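Phosphoglycerol transferase GacH (Streptococcus pyogenes MGAS5005, PDB 6DGM) probably transfers sn-glycerol-1-phosphate onto a streptococcal rhamnose polysaccharide through its metal-dependent sulfatase-like domain, one part of a longer membrane protein. Local coordinates at residues Thr40-Leu45 / Gln199-Ile204; Val111-Val116 / Phe146-Val151; Asn134-His139 / Lys159-Ser164; Thr180-Val185 / Thr205-Ile210. All coordinates share one frame; numbering follows the deposited sequence.

Interaction 1: Thr40-Leu45 / Gln199-Ile204; sequences TVIYLL and QFFSVI
Y43 lies midway along a ladder of backbone hydrogen bonds that joins two parallel strands. Its N donates to F201 O at 2.8 Å, and its O receives V203 N, also at 2.8 Å. The same stagger continues to either end, with V41 exchanging bonds with Q199 and F201, and L45 N donating to V203 O. At the start of the ladder a side chain adds a rung: Q199 N points almost straight (165°) at the hydroxyl T40 OG1, 2.9 Å away. Threonine suits this place, since the hydroxyl takes the amide while CG2 lies against Q199 O. The amide end of Q199 is itself held by N194 and L192.

On one face of the sheet the rings of Y43 and F200 pack together, with V41 beside them. The F200 ring has CG anti to the backbone N (chi1 177°), and it leans across so that its CE1 sits 3.9 Å above the centre of the Y43 ring. The result is an edge-to-face pair with planes at 72°. V41 CG1 fills in against F200 CD1 at 3.9 Å. Small S202, beside Y43, turns its hydroxyl to Y152. On the reverse face I42 lies alongside F201, CG1 to CD1 3.8 Å, and the branched ends L44 CD2 and V203 CG1 meet at 3.6 Å.

Everything here is buried, as befits central strands of the alpha/beta sulfatase-like fold. Strand 263-269 flanks strand 40-46 and strand 135-139 flanks strand 200-204. Helix 89-98 packs on the Y43 face, and helix 182-192 covers I42, L44 and V203.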
# COMPACT_ATOMS: atom_id res chain seq x y z
N THR A 40 -10.13 -8.59 -10.10
CA THR A 40 -10.56 -7.54 -9.18
C THR A 40 -9.50 -7.41 -8.09
O THR A 40 -9.02 -8.41 -7.56
CB THR A 40 -11.93 -7.85 -8.61
OG1 THR A 40 -12.91 -7.53 -9.62
CG2 THR A 40 -12.23 -7.06 -7.33
N VAL A 41 -9.10 -6.18 -7.82
CA VAL A 41 -7.96 -5.89 -6.97
C VAL A 41 -8.40 -4.93 -5.88
O VAL A 41 -9.07 -3.93 -6.17
CB VAL A 41 -6.79 -5.32 -7.79
CG1 VAL A 41 -5.73 -4.79 -6.86
CG2 VAL A 41 -6.23 -6.41 -8.73
N ILE A 42 -8.03 -5.24 -4.64
CA ILE A 42 -8.35 -4.44 -3.47
C ILE A 42 -7.04 -4.04 -2.80
O ILE A 42 -6.29 -4.91 -2.35
CB ILE A 42 -9.23 -5.22 -2.48
CG1 ILE A 42 -10.56 -5.62 -3.14
CG2 ILE A 42 -9.48 -4.37 -1.24
CD1 ILE A 42 -11.28 -6.76 -2.41
N TYR A 43 -6.76 -2.74 -2.74
CA TYR A 43 -5.64 -2.22 -1.98
C TYR A 43 -6.19 -1.80 -0.63
O TYR A 43 -7.04 -0.92 -0.55
CB TYR A 43 -4.97 -1.03 -2.68
CG TYR A 43 -3.98 -1.38 -3.76
CD1 TYR A 43 -3.96 -2.63 -4.36
CD2 TYR A 43 -3.06 -0.44 -4.21
CE1 TYR A 43 -3.05 -2.94 -5.36
CE2 TYR A 43 -2.15 -0.73 -5.21
CZ TYR A 43 -2.14 -1.97 -5.78
OH TYR A 43 -1.23 -2.27 -6.77
N LEU A 44 -5.75 -2.48 0.43
CA LEU A 44 -6.34 -2.36 1.76
C LEU A 44 -5.26 -1.81 2.68
O LEU A 44 -4.40 -2.56 3.16
CB LEU A 44 -6.82 -3.72 2.22
CG LEU A 44 -7.88 -3.80 3.32
CD1 LEU A 44 -7.44 -3.03 4.55
CD2 LEU A 44 -9.21 -3.29 2.84
N LEU A 45 -5.27 -0.50 2.88
CA LEU A 45 -4.39 0.17 3.84
C LEU A 45 -5.04 0.01 5.20
O LEU A 45 -6.11 0.57 5.46
CB LEU A 45 -4.23 1.63 3.44
CG LEU A 45 -3.21 2.47 4.23
CD1 LEU A 45 -2.95 3.82 3.56
CD2 LEU A 45 -3.65 2.67 5.70
N GLN A 199 -13.04 -4.90 -10.83
CA GLN A 199 -13.08 -3.70 -10.03
C GLN A 199 -11.74 -3.44 -9.35
O GLN A 199 -10.99 -4.37 -9.04
CB GLN A 199 -14.18 -3.80 -8.96
CG GLN A 199 -15.57 -3.96 -9.53
CD GLN A 199 -16.55 -4.38 -8.45
OE1 GLN A 199 -16.43 -5.46 -7.88
NE2 GLN A 199 -17.50 -3.51 -8.15
N PHE A 200 -11.46 -2.17 -9.12
CA PHE A 200 -10.31 -1.75 -8.32
C PHE A 200 -10.82 -0.96 -7.12
O PHE A 200 -11.51 0.05 -7.28
CB PHE A 200 -9.31 -0.91 -9.10
CG PHE A 200 -8.18 -0.43 -8.24
CD1 PHE A 200 -7.16 -1.30 -7.91
CD2 PHE A 200 -8.19 0.84 -7.70
CE1 PHE A 200 -6.14 -0.90 -7.09
CE2 PHE A 200 -7.17 1.24 -6.86
CZ PHE A 200 -6.14 0.36 -6.56
N PHE A 201 -10.47 -1.43 -5.93
CA PHE A 201 -10.82 -0.76 -4.69
C PHE A 201 -9.57 -0.20 -4.04
O PHE A 201 -8.57 -0.91 -3.91
CB PHE A 201 -11.41 -1.77 -3.69
CG PHE A 201 -12.80 -2.27 -4.03
CD1 PHE A 201 -12.98 -3.29 -4.96
CD2 PHE A 201 -13.90 -1.75 -3.38
CE1 PHE A 201 -14.26 -3.76 -5.25
CE2 PHE A 201 -15.16 -2.22 -3.65
CZ PHE A 201 -15.35 -3.23 -4.59
N SER A 202 -9.64 1.06 -3.62
CA SER A 202 -8.61 1.66 -2.78
C SER A 202 -9.25 1.97 -1.44
O SER A 202 -10.10 2.86 -1.35
CB SER A 202 -8.05 2.94 -3.39
OG SER A 202 -7.02 3.45 -2.54
N VAL A 203 -8.83 1.26 -0.40
CA VAL A 203 -9.48 1.31 0.90
C VAL A 203 -8.48 1.80 1.94
O VAL A 203 -7.33 1.35 1.96
CB VAL A 203 -10.01 -0.08 1.28
CG1 VAL A 203 -10.71 -0.04 2.61
CG2 VAL A 203 -10.96 -0.61 0.20
N ILE A 204 -8.93 2.70 2.80
CA ILE A 204 -8.12 3.24 3.89
C ILE A 204 -8.94 3.13 5.17
O ILE A 204 -9.94 3.84 5.34
CB ILE A 204 -7.73 4.70 3.63
CG1 ILE A 204 -7.01 4.88 2.29
CG2 ILE A 204 -6.82 5.22 4.76
CD1 ILE A 204 -7.96 5.28 1.15
O HOH W 1 -15.51 -7.82 -8.97

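Interaction 2: Val111-Val116 / Phe146-Val151; sequences VLYSEV and FNRKTV. With 1GP (sn-glycerol-1-phosphate), chain D.
The Y113 ring has V151 over one face, where CG2 stands 3.9 Å from the ring centroid and 21° off the normal, a CH-pi contact. At its edge, near the ring plane, the carbonyl F146 O comes within 3.3 Å of CD2. The CG methylene of R148 approaches CE2 obliquely at 4.0 Å, and the guanidinium beyond it is turned nearly perpendicular to the ring. F146 presents its own ring edge to V111, CG1 to CD1 4.1 Å, while the far side of that ring, at CE2, lies 3.8 Å from the ligand's O1P.

One hydrogen bond links the segments: the side-chain amide N147 ND2 donates nearly straight to the backbone oxygen Y113 O at 3.2 Å, with the oxygen in the plane of the amide but the nitrogen well above the carbonyl plane (42°). F146 and N147 both have positive phi, a conformation that asparagine tolerates well, and N147 occupies the N-cap position of helix 148-154, although its side chain makes no capping bond.

R148, the next residue, has a side chain extended from CG to NE, which carries the guanidinium to the glycerol end of sn-glycerol-1-phosphate. There NH2 donates to O3 at 2.9 Å, and NH1 adds weak bonds to O2 and O3. Its NE is salt-bridged to E93, whose other carboxylate oxygen takes the hydroxyl of Y113. This second-shell glutamate therefore fixes both the arginine and the tyrosine.

The start of helix 148-154 thus supplies one wall of the sn-glycerol-1-phosphate pocket of this sulfatase-like domain: F146 packs against the ligand and R148 donates to its hydroxyls.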
# COMPACT_ATOMS: atom_id res chain seq x y z
N VAL A 111 3.53 16.18 2.05
CA VAL A 111 2.39 15.34 1.67
C VAL A 111 2.31 15.27 0.15
O VAL A 111 2.09 16.28 -0.51
CB VAL A 111 1.07 15.85 2.28
CG1 VAL A 111 -0.10 15.04 1.74
CG2 VAL A 111 1.14 15.77 3.80
N LEU A 112 2.48 14.05 -0.38
CA LEU A 112 2.52 13.86 -1.83
C LEU A 112 1.21 14.26 -2.50
O LEU A 112 1.23 14.86 -3.58
CB LEU A 112 2.87 12.40 -2.13
CG LEU A 112 4.29 12.05 -1.68
CD1 LEU A 112 4.50 10.56 -1.55
CD2 LEU A 112 5.30 12.64 -2.66
N TYR A 113 0.07 13.96 -1.88
CA TYR A 113 -1.20 14.28 -2.49
C TYR A 113 -1.42 15.79 -2.62
O TYR A 113 -2.22 16.21 -3.46
CB TYR A 113 -2.35 13.69 -1.65
CG TYR A 113 -2.72 12.25 -1.91
CD1 TYR A 113 -2.24 11.55 -3.01
CD2 TYR A 113 -3.59 11.58 -1.05
CE1 TYR A 113 -2.60 10.25 -3.26
CE2 TYR A 113 -3.97 10.27 -1.29
CZ TYR A 113 -3.47 9.61 -2.41
OH TYR A 113 -3.82 8.30 -2.70
N SER A 114 -0.76 16.59 -1.79
CA SER A 114 -0.90 18.04 -1.85
C SER A 114 0.18 18.71 -2.68
O SER A 114 -0.09 19.73 -3.32
CB SER A 114 -0.82 18.64 -0.45
OG SER A 114 -1.89 18.20 0.36
N GLU A 115 1.40 18.17 -2.69
CA GLU A 115 2.55 18.85 -3.28
C GLU A 115 3.05 18.24 -4.58
O GLU A 115 3.77 18.92 -5.32
CB GLU A 115 3.72 18.83 -2.29
CG GLU A 115 3.40 19.54 -1.00
CD GLU A 115 4.48 19.42 0.03
OE1 GLU A 115 5.65 19.71 -0.29
OE2 GLU A 115 4.18 19.03 1.19
N VAL A 116 2.75 16.97 -4.85
CA VAL A 116 3.25 16.30 -6.05
C VAL A 116 2.09 15.89 -6.97
O VAL A 116 2.11 16.22 -8.16
CB VAL A 116 4.14 15.10 -5.70
CG1 VAL A 116 4.50 14.30 -6.98
CG2 VAL A 116 5.41 15.54 -5.01
N PHE A 146 -6.47 15.05 3.60
CA PHE A 146 -5.30 14.76 2.76
C PHE A 146 -5.60 14.87 1.28
O PHE A 146 -4.95 14.22 0.45
CB PHE A 146 -4.65 13.43 3.15
CG PHE A 146 -4.03 13.49 4.49
CD1 PHE A 146 -2.82 14.17 4.67
CD2 PHE A 146 -4.68 12.98 5.61
CE1 PHE A 146 -2.26 14.29 5.94
CE2 PHE A 146 -4.12 13.09 6.86
CZ PHE A 146 -2.91 13.74 7.03
N ASN A 147 -6.54 15.72 0.92
CA ASN A 147 -6.87 16.00 -0.47
C ASN A 147 -7.39 14.77 -1.22
O ASN A 147 -7.34 14.73 -2.43
CB ASN A 147 -5.65 16.58 -1.22
CG ASN A 147 -6.03 17.48 -2.37
OD1 ASN A 147 -7.07 18.13 -2.35
ND2 ASN A 147 -5.14 17.56 -3.38
N ARG A 148 -7.91 13.76 -0.52
CA ARG A 148 -8.25 12.52 -1.20
C ARG A 148 -9.37 12.69 -2.24
O ARG A 148 -9.34 12.06 -3.30
CB ARG A 148 -8.61 11.42 -0.22
CG ARG A 148 -7.43 10.89 0.58
CD ARG A 148 -7.79 9.59 1.23
NE ARG A 148 -6.71 9.05 2.04
CZ ARG A 148 -6.55 9.26 3.35
NH1 ARG A 148 -7.39 10.03 4.05
NH2 ARG A 148 -5.51 8.71 3.95
N LYS A 149 -10.36 13.53 -1.95
CA LYS A 149 -11.48 13.66 -2.86
C LYS A 149 -11.01 14.18 -4.21
O LYS A 149 -11.44 13.70 -5.27
CB LYS A 149 -12.54 14.59 -2.28
CG LYS A 149 -13.83 14.67 -3.07
CD LYS A 149 -14.73 15.75 -2.51
CE LYS A 149 -16.00 15.93 -3.31
NZ LYS A 149 -16.93 14.81 -3.10
N THR A 150 -10.13 15.18 -4.19
CA THR A 150 -9.56 15.71 -5.42
C THR A 150 -8.75 14.66 -6.15
O THR A 150 -8.84 14.53 -7.38
CB THR A 150 -8.67 16.90 -5.05
OG1 THR A 150 -9.49 17.91 -4.46
CG2 THR A 150 -7.98 17.44 -6.28
N VAL A 151 -7.95 13.89 -5.41
CA VAL A 151 -7.12 12.87 -6.03
C VAL A 151 -7.99 11.82 -6.72
O VAL A 151 -7.80 11.51 -7.90
CB VAL A 151 -6.21 12.21 -4.98
CG1 VAL A 151 -5.49 11.01 -5.55
CG2 VAL A 151 -5.21 13.22 -4.46
C3 1GP D . -7.48 10.22 8.25
O3 1GP D . -6.11 8.79 6.82
C2 1GP D . -6.09 9.90 7.74
O2 1GP D . -8.32 10.76 7.23
C1 1GP D . -5.15 9.60 8.90
O1P 1GP D . -3.79 9.61 8.46
O2P 1GP D . -2.39 8.15 10.18
O3P 1GP D . -1.41 10.17 8.81
O4P 1GP D . -3.07 10.56 10.70
P 1GP D . -2.61 9.58 9.57

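Interaction 3: Asn134-His139 / Lys159-Ser164; sequences NRIAMH and KFLALS. With 1GP (sn-glycerol-1-phosphate), chain D.
A137 and F160 pair across the two strands of a beta-alpha-beta unit, in which strands 135-139 and 159-162 run parallel and are joined through helix 148-154. This is the tight part of the contact. A137 N donates to K159 O in an essentially straight bond (2.9 Å, 179°), whereas L161 N reaches A137 O at 2.8 Å along a distinctly bent path (143°). Alanine suits its place because a bare methyl leaves space for the neighbouring ring: A137 CB touches F160 CD1 at 3.7 Å. A chi1 of -176° swings the F160 ring away from its own amide nitrogen, and CE1 meets H139 CB, which lies at the ring edge, 3.9 Å away. Y152 of the connecting helix packs edge-to-face on F160.

On the reverse face the packing is apolar but less close. M138 and L161 lie side by side, CG to CB 4.1 Å, and I136 CG2 meets L161 CD1 at 4.2 Å; helix 182-192 backs M138 and L161.

The solvent side belongs to strand 159-162, outermost in the sheet. K159 sends its long aliphatic chain away from I136, as suits a lysine at a partly exposed position, and beyond A162 the chain turns a corner at exposed L163. H139, by contrast, is buried: its ND1 is bonded to I204 O, and NE2 makes a 2.7 Å hydrogen bond to O2 of sn-glycerol-1-phosphate at the edge of the imidazole.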
# COMPACT_ATOMS: atom_id res chain seq x y z
N ASN A 134 -15.84 1.24 -12.38
CA ASN A 134 -15.44 0.13 -11.52
C ASN A 134 -14.28 0.49 -10.60
O ASN A 134 -13.62 -0.40 -10.05
CB ASN A 134 -15.09 -1.09 -12.37
CG ASN A 134 -16.31 -1.69 -13.03
OD1 ASN A 134 -17.40 -1.68 -12.46
ND2 ASN A 134 -16.13 -2.20 -14.24
N ARG A 135 -14.00 1.79 -10.44
CA ARG A 135 -12.97 2.27 -9.53
C ARG A 135 -13.65 2.83 -8.30
O ARG A 135 -14.43 3.77 -8.40
CB ARG A 135 -12.15 3.38 -10.17
CG ARG A 135 -11.39 2.99 -11.43
CD ARG A 135 -10.78 4.24 -12.09
NE ARG A 135 -10.36 3.89 -13.45
CZ ARG A 135 -10.17 4.77 -14.42
NH1 ARG A 135 -10.34 6.07 -14.17
NH2 ARG A 135 -9.82 4.35 -15.63
N ILE A 136 -13.35 2.27 -7.13
CA ILE A 136 -14.05 2.60 -5.90
C ILE A 136 -13.04 2.90 -4.81
O ILE A 136 -12.15 2.09 -4.55
CB ILE A 136 -14.97 1.44 -5.45
CG1 ILE A 136 -16.01 1.14 -6.54
CG2 ILE A 136 -15.59 1.75 -4.07
CD1 ILE A 136 -16.83 -0.14 -6.29
N ALA A 137 -13.18 4.06 -4.15
CA ALA A 137 -12.40 4.40 -2.97
C ALA A 137 -13.29 4.40 -1.73
O ALA A 137 -14.48 4.65 -1.82
CB ALA A 137 -11.75 5.80 -3.12
N MET A 138 -12.68 4.10 -0.58
CA MET A 138 -13.42 4.00 0.67
C MET A 138 -12.55 4.45 1.83
O MET A 138 -11.43 3.95 1.98
CB MET A 138 -13.83 2.55 0.93
CG MET A 138 -14.65 1.97 -0.18
SD MET A 138 -15.02 0.20 0.04
CE MET A 138 -15.68 0.20 1.62
N HIS A 139 -13.07 5.34 2.67
CA HIS A 139 -12.36 5.78 3.87
C HIS A 139 -13.33 6.36 4.89
O HIS A 139 -14.03 7.34 4.59
CB HIS A 139 -11.34 6.86 3.51
CG HIS A 139 -10.61 7.43 4.70
ND1 HIS A 139 -9.90 6.64 5.58
CD2 HIS A 139 -10.45 8.70 5.12
CE1 HIS A 139 -9.33 7.41 6.49
NE2 HIS A 139 -9.67 8.66 6.25
N LYS A 159 -16.87 6.11 -7.30
CA LYS A 159 -17.40 6.18 -5.95
C LYS A 159 -16.25 6.44 -4.98
O LYS A 159 -15.13 5.96 -5.17
CB LYS A 159 -18.07 4.87 -5.52
CG LYS A 159 -19.39 4.61 -6.21
CD LYS A 159 -20.13 3.44 -5.57
CE LYS A 159 -21.48 3.20 -6.24
NZ LYS A 159 -22.18 2.07 -5.59
N PHE A 160 -16.56 7.20 -3.94
CA PHE A 160 -15.63 7.41 -2.82
C PHE A 160 -16.51 7.41 -1.57
O PHE A 160 -17.09 8.44 -1.20
CB PHE A 160 -14.84 8.71 -2.99
CG PHE A 160 -13.81 8.96 -1.92
CD1 PHE A 160 -13.58 8.07 -0.88
CD2 PHE A 160 -13.05 10.11 -1.98
CE1 PHE A 160 -12.63 8.34 0.10
CE2 PHE A 160 -12.10 10.40 -0.99
CZ PHE A 160 -11.89 9.50 0.04
N LEU A 161 -16.64 6.24 -0.95
CA LEU A 161 -17.38 6.13 0.29
C LEU A 161 -16.60 6.83 1.39
O LEU A 161 -15.41 6.56 1.57
CB LEU A 161 -17.60 4.67 0.70
CG LEU A 161 -18.71 3.91 -0.04
CD1 LEU A 161 -18.34 3.66 -1.50
CD2 LEU A 161 -18.99 2.60 0.70
N ALA A 162 -17.28 7.72 2.11
CA ALA A 162 -16.66 8.47 3.18
C ALA A 162 -17.72 8.79 4.22
O ALA A 162 -18.92 8.79 3.94
CB ALA A 162 -16.02 9.77 2.66
N LEU A 163 -17.27 9.10 5.45
CA LEU A 163 -18.23 9.51 6.47
C LEU A 163 -18.82 10.87 6.15
O LEU A 163 -19.95 11.17 6.54
CB LEU A 163 -17.60 9.54 7.85
CG LEU A 163 -17.39 8.20 8.56
CD1 LEU A 163 -16.97 8.46 10.02
CD2 LEU A 163 -18.62 7.33 8.51
N SER A 164 -18.06 11.73 5.47
CA SER A 164 -18.57 13.02 5.05
C SER A 164 -17.80 13.48 3.82
O SER A 164 -16.70 12.99 3.53
CB SER A 164 -18.45 14.08 6.16
OG SER A 164 -17.10 14.38 6.49
C3 1GP D . -7.48 10.22 8.25
O3 1GP D . -6.11 8.79 6.82
C2 1GP D . -6.09 9.90 7.74
O2 1GP D . -8.32 10.76 7.23
C1 1GP D . -5.15 9.60 8.90
O1P 1GP D . -3.79 9.61 8.46
O2P 1GP D . -2.39 8.15 10.18
O3P 1GP D . -1.41 10.17 8.81
O4P 1GP D . -3.07 10.56 10.70
P 1GP D . -2.61 9.58 9.57

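Interaction 4: Thr180-Val185 / Thr205-Ile210; sequences TSDKTV and TMQNHI. With 1GP (sn-glycerol-1-phosphate), chain D.
D182 OD1, resting against Q207 CB at 3.3 Å and against T205 CB, accepts hydrogen bonds from two waters. One, 2.7 Å from OD1, also donates to T180 O and accepts from M206 N. The other, 2.8 Å from OD1, also bonds T205 OG1 and accepts from N208 N. The second carboxylate oxygen, OD2, is bonded to T245, which N208 ND2 shares.

An extended Q207 side chain (chi1 -178°) brings its amide over the start of helix 182-192, stacked on the D182 carboxylate with the planes 17° apart. Q207 OE1 accepts D182 N at 2.9 Å, meeting it from above the carbonyl plane, and a water joins it to K183 N. Glutamine can both accept helix amides and donate, through NE2, to N208 OD1.

Q207 and N208 are the central residues of the type I turn M206-H209, which leads to the ligand. H209 ND1 donates in plane to a lone pair of I210 O (2.6 Å), which fixes the rotation of the ring, and NE2 donates to phosphate oxygen O4P of sn-glycerol-1-phosphate at 2.9 Å. The buried carboxylate, its charge probably favoured by the helix N-terminus, thus joins helix to loop through water, and Q207 OE1 adds the direct bond.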
# COMPACT_ATOMS: atom_id res chain seq x y z
N THR A 180 -14.69 4.01 13.34
CA THR A 180 -15.44 3.06 12.52
C THR A 180 -14.72 1.73 12.46
O THR A 180 -13.52 1.66 12.17
CB THR A 180 -15.59 3.59 11.09
OG1 THR A 180 -16.32 4.81 11.06
CG2 THR A 180 -16.33 2.58 10.23
N SER A 181 -15.46 0.65 12.70
CA SER A 181 -14.82 -0.66 12.75
C SER A 181 -14.32 -1.12 11.38
O SER A 181 -14.88 -0.79 10.33
CB SER A 181 -15.80 -1.72 13.27
OG SER A 181 -16.88 -1.92 12.37
N ASP A 182 -13.28 -1.96 11.42
CA ASP A 182 -12.85 -2.64 10.20
C ASP A 182 -13.94 -3.57 9.68
O ASP A 182 -14.08 -3.73 8.46
CB ASP A 182 -11.55 -3.42 10.45
CG ASP A 182 -10.34 -2.52 10.61
OD1 ASP A 182 -10.42 -1.30 10.35
OD2 ASP A 182 -9.28 -3.06 10.97
N LYS A 183 -14.74 -4.17 10.57
CA LYS A 183 -15.86 -4.99 10.11
C LYS A 183 -16.77 -4.18 9.19
O LYS A 183 -17.19 -4.67 8.14
CB LYS A 183 -16.64 -5.54 11.30
CG LYS A 183 -17.87 -6.35 10.94
CD LYS A 183 -18.52 -6.88 12.22
CE LYS A 183 -19.72 -7.75 11.92
NZ LYS A 183 -20.28 -8.32 13.19
N THR A 184 -17.09 -2.94 9.58
CA THR A 184 -17.91 -2.09 8.73
C THR A 184 -17.26 -1.91 7.37
O THR A 184 -17.93 -2.05 6.33
CB THR A 184 -18.12 -0.73 9.39
OG1 THR A 184 -18.90 -0.87 10.58
CG2 THR A 184 -18.85 0.22 8.45
N VAL A 185 -15.96 -1.60 7.36
CA VAL A 185 -15.27 -1.39 6.08
C VAL A 185 -15.33 -2.66 5.23
O VAL A 185 -15.71 -2.62 4.04
CB VAL A 185 -13.83 -0.93 6.33
CG1 VAL A 185 -13.06 -0.87 5.03
CG2 VAL A 185 -13.83 0.44 7.02
N THR A 205 -8.52 2.25 6.07
CA THR A 205 -9.32 2.03 7.27
C THR A 205 -9.11 3.16 8.27
O THR A 205 -8.27 4.05 8.08
CB THR A 205 -9.02 0.68 7.93
OG1 THR A 205 -7.71 0.71 8.51
CG2 THR A 205 -9.13 -0.46 6.93
N MET A 206 -9.89 3.11 9.36
CA MET A 206 -9.74 4.06 10.45
C MET A 206 -9.74 3.44 11.84
O MET A 206 -9.33 4.12 12.78
CB MET A 206 -10.86 5.11 10.40
CG MET A 206 -10.54 6.33 9.58
SD MET A 206 -9.13 7.25 10.25
CE MET A 206 -9.91 8.47 11.30
N GLN A 207 -10.19 2.19 12.00
CA GLN A 207 -10.42 1.65 13.34
C GLN A 207 -9.22 1.86 14.27
O GLN A 207 -9.39 2.28 15.42
CB GLN A 207 -10.75 0.17 13.26
CG GLN A 207 -11.04 -0.44 14.62
CD GLN A 207 -11.16 -1.93 14.53
OE1 GLN A 207 -12.13 -2.44 13.99
NE2 GLN A 207 -10.13 -2.64 15.00
N ASN A 208 -8.01 1.53 13.81
CA ASN A 208 -6.84 1.48 14.68
C ASN A 208 -6.03 2.77 14.66
O ASN A 208 -4.88 2.79 15.12
CB ASN A 208 -6.01 0.24 14.35
CG ASN A 208 -6.81 -1.02 14.59
OD1 ASN A 208 -7.69 -1.01 15.45
ND2 ASN A 208 -6.59 -2.06 13.80
N HIS A 209 -6.64 3.86 14.21
CA HIS A 209 -6.04 5.17 14.33
C HIS A 209 -6.05 5.65 15.77
O HIS A 209 -7.01 5.42 16.51
CB HIS A 209 -6.85 6.16 13.48
CG HIS A 209 -6.13 7.43 13.16
ND1 HIS A 209 -5.94 8.43 14.09
CD2 HIS A 209 -5.55 7.87 12.01
CE1 HIS A 209 -5.28 9.43 13.53
NE2 HIS A 209 -5.02 9.11 12.28
N ILE A 210 -4.99 6.34 16.16
CA ILE A 210 -4.92 7.03 17.44
C ILE A 210 -6.14 7.94 17.60
O ILE A 210 -6.58 8.55 16.64
CB ILE A 210 -3.59 7.79 17.55
CG1 ILE A 210 -3.35 8.31 18.97
CG2 ILE A 210 -3.56 8.95 16.53
CD1 ILE A 210 -1.99 8.99 19.11
C3 1GP D . -7.48 10.22 8.25
O3 1GP D . -6.11 8.79 6.82
C2 1GP D . -6.09 9.90 7.74
O2 1GP D . -8.32 10.76 7.23
C1 1GP D . -5.15 9.60 8.90
O1P 1GP D . -3.79 9.61 8.46
O2P 1GP D . -2.39 8.15 10.18
O3P 1GP D . -1.41 10.17 8.81
O4P 1GP D . -3.07 10.56 10.70
P 1GP D . -2.61 9.58 9.57
O HOH W 2 -11.83 0.93 9.94
O HOH W 3 -7.94 -0.11 11.09
O HOH W 4 -13.86 -4.58 13.35

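Interactions 1 and 3 belong to one sheet: S202 N lies 2.9 Å from I136 O, and I204 O lies 2.8 Å from H139 ND1, probably a hydrogen bond that helps orient the imidazole which interaction 3 offers to the ligand. Interaction 4 continues directly from strand 200-204, with L45 O 3.0 Å from T205 N. H139 CE1 lies 3.5 Å from M206 CG of interaction 4, and H139 NE2 3.4 Å from R148 NH1 of interaction 2. Interactions 2 and 4 do not touch, their nearest atoms being about 7 Å apart, yet both hydrogen-bond sn-glycerol-1-phosphate, R148 at the glycerol hydroxyls and H209 at the phosphate. The manganese ion lies about 5 Å from the L45 side chain.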